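Long-range contacts in Serine/threonine-protein acetyltransferase HopZ1a (Pseudomonas syringae pv. syringae, PDB 5KLP), which acetylates serine and threonine residues of host target proteins and impairs the host microtubule network by acetylating tubulin, with inositol hexakisphosphate as cofactor: residues 110-115 against 159-164; 190-195 against 323-328. The protein carries 10 engineered substitutions. One frame throughout, in Å; residues are numbered along the deposited sequence.

Contact 1. Residues 110-115 against 159-164; sequences FPQTCP and NLTLED
Leu160 reaches from helix 153-167 onto the loop at Thr113-Pro115, and its CD2 methyl does nearly all the direct touching. With CG anti to the backbone N (chi1 -179°), the side chain of Leu160 holds CD2 3.5 Å from the carbonyl O of Thr113 and 3.8 Å from CA of Pro115. Leu160 CD2 also lies 4.0 Å from Pro115 CG and from Thr113 CB, while the hydroxyl of Thr113 is taken by Asp90. Around Thr161, the next residue of the helix, the contact is looser and bridged by water. Gln112 OE1 and Thr161 OG1 stand 4.2 Å apart and meet through water 2, which donates a hydrogen bond to Gln112 OE1 at 2.7 Å and shares another with Thr161 OG1 at 2.8 Å. This water also sits in the plane of the Phe110 ring, at its edge. Water 1 accepts a bond from the backbone N of Thr113 at 2.9 Å and makes weak, longer bonds to Gln112 OE1 and Thr161 OG1. The arrangement is a water-bridged loop-to-helix contact beside the catalytic centre of a YopJ-family acetyltransferase: the Gln112 side chain lies close to those of His123 and Glu143.

Contact 2. Residues 190-195 against 323-328; sequences VMYSLN and ASIDGF. With IHP (inositol hexakisphosphate), chain D.
Asn195 presses its amide nitrogen over the Phe328 ring while the same nitrogen bonds a phosphate of inositol hexakisphosphate. Asn195 ND2 lies 3.2 Å above the plane of the Phe328 ring, displaced toward the rim at CE1, and the amide stands almost perpendicular to the ring, the planes 89° apart. The N-H of Asn195 ND2 goes to phosphate oxygen O23 of the ligand at 3.0 Å, a somewhat bent bond of 143°. With CG anti to the backbone N, Asn195 CB also comes over the ring, in a CH-pi contact 3.8 Å from the Phe328 centroid. The ring thus backs the asparagine, and Phe328 CE1 lies 3.4 Å from ligand oxygen O42, which sits at the ring's edge, near its plane.

Apolar contacts make up most of the rest. Leu194 CG meets the Phe328 edge near CZ, and the selenium of Met191, a selenomethionine here, lies obliquely beside Phe328 CD2 at 4.0 Å in a Met-aromatic contact; the bend at chi2 puts the selenium beside the ring. Further along, Ile325 lays CG1 over one face of Tyr192, 3.9 Å from the ring centroid. Ile325 CG1 thus touches both Tyr192 and Met191, the latter at CB, while the Tyr192 hydroxyl is held by the carbonyl of His263.

All six touching residues are buried. The two short helical segments cross at 69° with their axes 9.8 Å apart, joining helices 189-202 and 324-340 beside the cofactor pocket. Helix 61-79 packs on Met191 and Leu194 through Met72, strand 105-110 meets Leu194 through Ile109, and His263, on a loop, touches Asn195 and meets the Phe328 ring.

Contact 1 and contact 2 are formed one after the other along the chain, with no overlap of the sequence each spans. Their centres lie 23 Å apart, yet the nearest atoms of the two are separated by only about 6 Å. Both contacts border the catalytic residues. On the side of contact 1, the Gln112 side chain is about 4 Å from that of His123 and about 5 Å from that of Glu143, nearest atoms in each case; on the side of contact 2, catalytic Cys189 immediately precedes segment 190-195. Helix 189-202 therefore runs from the active site toward inositol hexakisphosphate, a layout consistent with an allosteric cofactor.

Contact 1. Residues 110-115 against 159-164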
loop_
_atom_site.group_PDB
_atom_site.type_symbol
_atom_site.label_atom_id
_atom_site.label_comp_id
_atom_site.label_asym_id
_atom_site.label_seq_id
_atom_site.Cartn_x
_atom_site.Cartn_y
_atom_site.Cartn_z
ATOM N N PHE A 110 6.016 4.247 -5.692
ATOM C CA PHE A 110 6.161 4.922 -6.972
ATOM C C PHE A 110 4.822 4.939 -7.678
ATOM O O PHE A 110 3.991 4.060 -7.459
ATOM C CB PHE A 110 7.237 4.241 -7.835
ATOM C CG PHE A 110 6.990 2.775 -8.073
ATOM C CD1 PHE A 110 6.218 2.348 -9.139
ATOM C CD2 PHE A 110 7.532 1.826 -7.220
ATOM C CE1 PHE A 110 5.991 0.973 -9.360
ATOM C CE2 PHE A 110 7.305 0.453 -7.424
ATOM C CZ PHE A 110 6.536 0.034 -8.496
ATOM N N PRO A 111 4.602 5.952 -8.519
ATOM C CA PRO A 111 3.366 6.020 -9.293
ATOM C C PRO A 111 3.465 5.107 -10.510
ATOM O O PRO A 111 4.566 4.636 -10.816
ATOM C CB PRO A 111 3.302 7.490 -9.697
ATOM C CG PRO A 111 4.765 7.859 -9.869
ATOM C CD PRO A 111 5.476 7.113 -8.774
ATOM N N GLN A 112 2.342 4.853 -11.174
ATOM C CA GLN A 112 2.352 4.110 -12.428
ATOM C C GLN A 112 2.681 5.035 -13.590
ATOM O O GLN A 112 2.459 6.240 -13.508
ATOM C CB GLN A 112 1.008 3.439 -12.678
ATOM C CG GLN A 112 0.538 2.584 -11.521
ATOM C CD GLN A 112 1.447 1.399 -11.262
ATOM O OE1 GLN A 112 1.977 0.790 -12.186
ATOM N NE2 GLN A 112 1.646 1.081 -9.992
ATOM N N THR A 113 3.183 4.465 -14.680
ATOM C CA THR A 113 3.520 5.258 -15.861
ATOM C C THR A 113 2.709 4.819 -17.091
ATOM O O THR A 113 2.493 3.633 -17.323
ATOM C CB THR A 113 5.020 5.147 -16.153
ATOM O OG1 THR A 113 5.763 5.592 -15.009
ATOM C CG2 THR A 113 5.402 5.960 -17.388
ATOM N N CYS A 114 2.238 5.782 -17.867
ATOM C CA CYS A 114 1.602 5.501 -19.139
ATOM C C CYS A 114 2.665 5.177 -20.191
ATOM O O CYS A 114 3.531 5.991 -20.462
ATOM C CB CYS A 114 0.761 6.704 -19.567
ATOM S SG CYS A 114 0.038 6.545 -21.195
ATOM N N PRO A 115 2.605 3.975 -20.777
ATOM C CA PRO A 115 3.571 3.467 -21.759
ATOM C C PRO A 115 3.691 4.347 -22.996
ATOM O O PRO A 115 4.781 4.476 -23.558
ATOM C CB PRO A 115 2.995 2.097 -22.144
ATOM C CG PRO A 115 2.130 1.714 -21.008
ATOM C CD PRO A 115 1.554 2.992 -20.478
ATOM N N ASN A 159 2.196 -4.153 -16.452
ATOM C CA ASN A 159 2.974 -4.824 -17.494
ATOM C C ASN A 159 4.195 -4.012 -17.918
ATOM O O ASN A 159 5.251 -4.580 -18.221
ATOM C CB ASN A 159 2.090 -5.141 -18.710
ATOM C CG ASN A 159 1.349 -6.467 -18.545
ATOM O OD1 ASN A 159 1.869 -7.397 -17.929
ATOM N ND2 ASN A 159 0.132 -6.550 -19.079
ATOM N N LEU A 160 4.058 -2.687 -17.955
ATOM C CA LEU A 160 5.207 -1.844 -18.269
ATOM C C LEU A 160 6.315 -2.049 -17.222
ATOM O O LEU A 160 7.476 -2.238 -17.566
ATOM C CB LEU A 160 4.796 -0.364 -18.358
ATOM C CG LEU A 160 5.903 0.641 -18.696
ATOM C CD1 LEU A 160 6.524 0.329 -20.076
ATOM C CD2 LEU A 160 5.378 2.076 -18.666
ATOM N N THR A 161 5.947 -2.022 -15.947
ATOM C CA THR A 161 6.900 -2.264 -14.866
ATOM C C THR A 161 7.576 -3.629 -15.013
ATOM O O THR A 161 8.804 -3.742 -14.942
ATOM C CB THR A 161 6.201 -2.171 -13.495
ATOM O OG1 THR A 161 5.587 -0.890 -13.380
ATOM C CG2 THR A 161 7.199 -2.356 -12.336
ATOM N N LEU A 162 6.773 -4.661 -15.248
ATOM C CA LEU A 162 7.309 -6.009 -15.418
ATOM C C LEU A 162 8.246 -6.075 -16.621
ATOM O O LEU A 162 9.313 -6.706 -16.577
ATOM C CB LEU A 162 6.171 -7.024 -15.574
ATOM C CG LEU A 162 5.245 -7.198 -14.367
ATOM C CD1 LEU A 162 4.089 -8.140 -14.696
ATOM C CD2 LEU A 162 6.028 -7.740 -13.174
ATOM N N GLU A 163 7.836 -5.434 -17.704
ATOM C CA GLU A 163 8.643 -5.451 -18.920
ATOM C C GLU A 163 10.008 -4.820 -18.669
ATOM O O GLU A 163 11.053 -5.354 -19.069
ATOM C CB GLU A 163 7.913 -4.724 -20.042
ATOM C CG GLU A 163 8.653 -4.701 -21.353
ATOM C CD GLU A 163 8.000 -3.761 -22.348
ATOM O OE1 GLU A 163 7.790 -2.582 -21.995
ATOM O OE2 GLU A 163 7.696 -4.200 -23.480
ATOM N N ASP A 164 9.996 -3.678 -17.996
ATOM C CA ASP A 164 11.228 -2.968 -17.707
ATOM C C ASP A 164 12.100 -3.765 -16.735
ATOM O O ASP A 164 13.303 -3.863 -16.932
ATOM C CB ASP A 164 10.921 -1.560 -17.166
ATOM C CG ASP A 164 10.364 -0.620 -18.247
ATOM O OD1 ASP A 164 10.722 -0.800 -19.434
ATOM O OD2 ASP A 164 9.581 0.301 -17.915
HETATM O O HOH W 1 4.001 1.715 -14.750
HETATM O O HOH W 2 3.634 -1.253 -11.428
#

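Contact 2. Residues 190-195 against 323-328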
loop_
_atom_site.group_PDB
_atom_site.type_symbol
_atom_site.label_atom_id
_atom_site.label_comp_id
_atom_site.label_asym_id
_atom_site.label_seq_id
_atom_site.Cartn_x
_atom_site.Cartn_y
_atom_site.Cartn_z
ATOM N N VAL A 190 -1.543 6.727 -2.370
ATOM C CA VAL A 190 -0.290 7.076 -1.738
ATOM C C VAL A 190 -0.319 6.710 -0.255
ATOM O O VAL A 190 0.664 6.202 0.266
ATOM C CB VAL A 190 0.037 8.564 -1.880
ATOM C CG1 VAL A 190 1.324 8.889 -1.161
ATOM C CG2 VAL A 190 0.149 8.956 -3.358
HETATM N N MSE A 191 -1.438 6.980 0.417
HETATM C CA MSE A 191 -1.560 6.681 1.842
HETATM C C MSE A 191 -1.576 5.162 2.071
HETATM O O MSE A 191 -0.950 4.679 3.018
HETATM C CB MSE A 191 -2.818 7.332 2.431
HETATM C CG MSE A 191 -2.681 8.846 2.652
HETATM SE SE MSE A 191 -1.098 9.266 3.780
HETATM C CE MSE A 191 0.061 10.015 2.376
ATOM N N TYR A 192 -2.274 4.408 1.219
ATOM C CA TYR A 192 -2.252 2.942 1.357
ATOM C C TYR A 192 -0.834 2.424 1.148
ATOM O O TYR A 192 -0.363 1.565 1.881
ATOM C CB TYR A 192 -3.201 2.248 0.368
ATOM C CG TYR A 192 -4.643 2.246 0.818
ATOM C CD1 TYR A 192 -5.097 1.338 1.763
ATOM C CD2 TYR A 192 -5.548 3.187 0.318
ATOM C CE1 TYR A 192 -6.429 1.351 2.191
ATOM C CE2 TYR A 192 -6.866 3.204 0.733
ATOM C CZ TYR A 192 -7.301 2.284 1.665
ATOM O OH TYR A 192 -8.617 2.311 2.074
ATOM N N SER A 193 -0.153 2.961 0.141
ATOM C CA SER A 193 1.195 2.506 -0.164
ATOM C C SER A 193 2.163 2.820 0.977
ATOM O O SER A 193 3.023 2.003 1.308
ATOM C CB SER A 193 1.687 3.137 -1.477
ATOM O OG SER A 193 0.900 2.703 -2.583
ATOM N N LEU A 194 2.040 4.016 1.553
ATOM C CA LEU A 194 2.882 4.398 2.689
ATOM C C LEU A 194 2.578 3.500 3.881
ATOM O O LEU A 194 3.486 2.973 4.527
ATOM C CB LEU A 194 2.680 5.882 3.052
ATOM C CG LEU A 194 3.400 6.374 4.309
ATOM C CD1 LEU A 194 4.903 6.144 4.176
ATOM C CD2 LEU A 194 3.108 7.860 4.594
ATOM N N ASN A 195 1.297 3.315 4.172
ATOM C CA ASN A 195 0.923 2.435 5.272
ATOM C C ASN A 195 1.440 1.029 5.039
ATOM O O ASN A 195 1.932 0.375 5.958
ATOM C CB ASN A 195 -0.599 2.396 5.464
ATOM C CG ASN A 195 -1.003 1.555 6.669
ATOM O OD1 ASN A 195 -1.270 0.368 6.543
ATOM N ND2 ASN A 195 -1.020 2.174 7.849
ATOM N N ALA A 323 -13.568 5.693 6.899
ATOM C CA ALA A 323 -12.596 6.740 6.584
ATOM C C ALA A 323 -11.291 6.521 7.345
ATOM O O ALA A 323 -10.528 7.456 7.559
ATOM C CB ALA A 323 -13.165 8.115 6.903
ATOM N N SER A 324 -11.032 5.277 7.730
ATOM C CA SER A 324 -9.798 4.934 8.434
ATOM C C SER A 324 -8.509 5.435 7.747
ATOM O O SER A 324 -7.589 5.897 8.425
ATOM C CB SER A 324 -9.723 3.413 8.632
ATOM O OG SER A 324 -8.549 3.041 9.331
ATOM N N ILE A 325 -8.436 5.339 6.417
ATOM C CA ILE A 325 -7.219 5.736 5.699
ATOM C C ILE A 325 -7.007 7.249 5.810
ATOM O O ILE A 325 -5.875 7.729 5.829
ATOM C CB ILE A 325 -7.246 5.314 4.209
ATOM C CG1 ILE A 325 -5.845 5.423 3.595
ATOM C CG2 ILE A 325 -8.243 6.158 3.402
ATOM C CD1 ILE A 325 -4.789 4.547 4.256
ATOM N N ASP A 326 -8.101 7.987 5.924
ATOM C CA ASP A 326 -8.026 9.441 6.097
ATOM C C ASP A 326 -7.497 9.758 7.492
ATOM O O ASP A 326 -6.802 10.757 7.700
ATOM C CB ASP A 326 -9.406 10.052 5.844
ATOM C CG ASP A 326 -9.933 9.710 4.441
ATOM O OD1 ASP A 326 -9.206 9.927 3.431
ATOM O OD2 ASP A 326 -11.040 9.150 4.351
ATOM N N GLY A 327 -7.790 8.870 8.438
ATOM C CA GLY A 327 -7.219 8.953 9.770
ATOM C C GLY A 327 -5.718 8.691 9.750
ATOM O O GLY A 327 -4.953 9.356 10.449
ATOM N N PHE A 328 -5.296 7.715 8.950
ATOM C CA PHE A 328 -3.875 7.432 8.804
ATOM C C PHE A 328 -3.130 8.668 8.259
ATOM O O PHE A 328 -2.029 8.978 8.702
ATOM C CB PHE A 328 -3.652 6.210 7.896
ATOM C CG PHE A 328 -2.198 5.932 7.607
ATOM C CD1 PHE A 328 -1.357 5.454 8.603
ATOM C CD2 PHE A 328 -1.665 6.201 6.358
ATOM C CE1 PHE A 328 -0.007 5.223 8.348
ATOM C CE2 PHE A 328 -0.324 5.983 6.097
ATOM C CZ PHE A 328 0.509 5.491 7.096
HETATM C C1 IHP D . 0.651 3.516 15.510
HETATM C C2 IHP D . -0.062 3.193 14.119
HETATM C C3 IHP D . -1.629 3.176 13.947
HETATM C C4 IHP D . -2.433 3.400 15.311
HETATM C C5 IHP D . -1.714 3.133 16.620
HETATM C C6 IHP D . -0.445 3.972 16.553
HETATM O O11 IHP D . 1.416 2.540 15.926
HETATM P P1 IHP D . 3.071 2.501 16.283
HETATM O O21 IHP D . 3.674 1.182 15.806
HETATM O O31 IHP D . 3.276 2.605 17.798
HETATM O O41 IHP D . 3.883 3.619 15.650
HETATM O O12 IHP D . 0.503 2.125 13.459
HETATM P P2 IHP D . 1.250 2.442 11.985
HETATM O O22 IHP D . 2.397 3.454 12.190
HETATM O O32 IHP D . 1.811 1.204 11.277
HETATM O O42 IHP D . 0.232 3.158 11.063
HETATM O O13 IHP D . -1.910 2.049 13.425
HETATM P P3 IHP D . -2.616 1.518 11.989
HETATM O O23 IHP D . -1.956 1.905 10.665
HETATM O O33 IHP D . -2.328 0.047 12.281
HETATM O O43 IHP D . -4.115 1.783 11.895
HETATM O O14 IHP D . -3.610 2.758 15.307
HETATM P P4 IHP D . -5.013 3.485 14.944
HETATM O O24 IHP D . -5.186 3.656 13.434
HETATM O O34 IHP D . -6.224 2.721 15.518
HETATM O O44 IHP D . -5.066 4.895 15.561
HETATM O O15 IHP D . -1.571 1.845 16.974
HETATM P P5 IHP D . -2.368 1.144 18.310
HETATM O O25 IHP D . -3.477 2.068 18.826
HETATM O O35 IHP D . -3.030 -0.203 17.911
HETATM O O45 IHP D . -1.417 0.871 19.480
HETATM O O16 IHP D . 0.090 4.108 17.764
HETATM P P6 IHP D . 0.855 5.449 18.304
HETATM O O26 IHP D . 0.175 6.704 17.759
HETATM O O36 IHP D . 0.855 5.514 19.842
HETATM O O46 IHP D . 2.321 5.455 17.855
#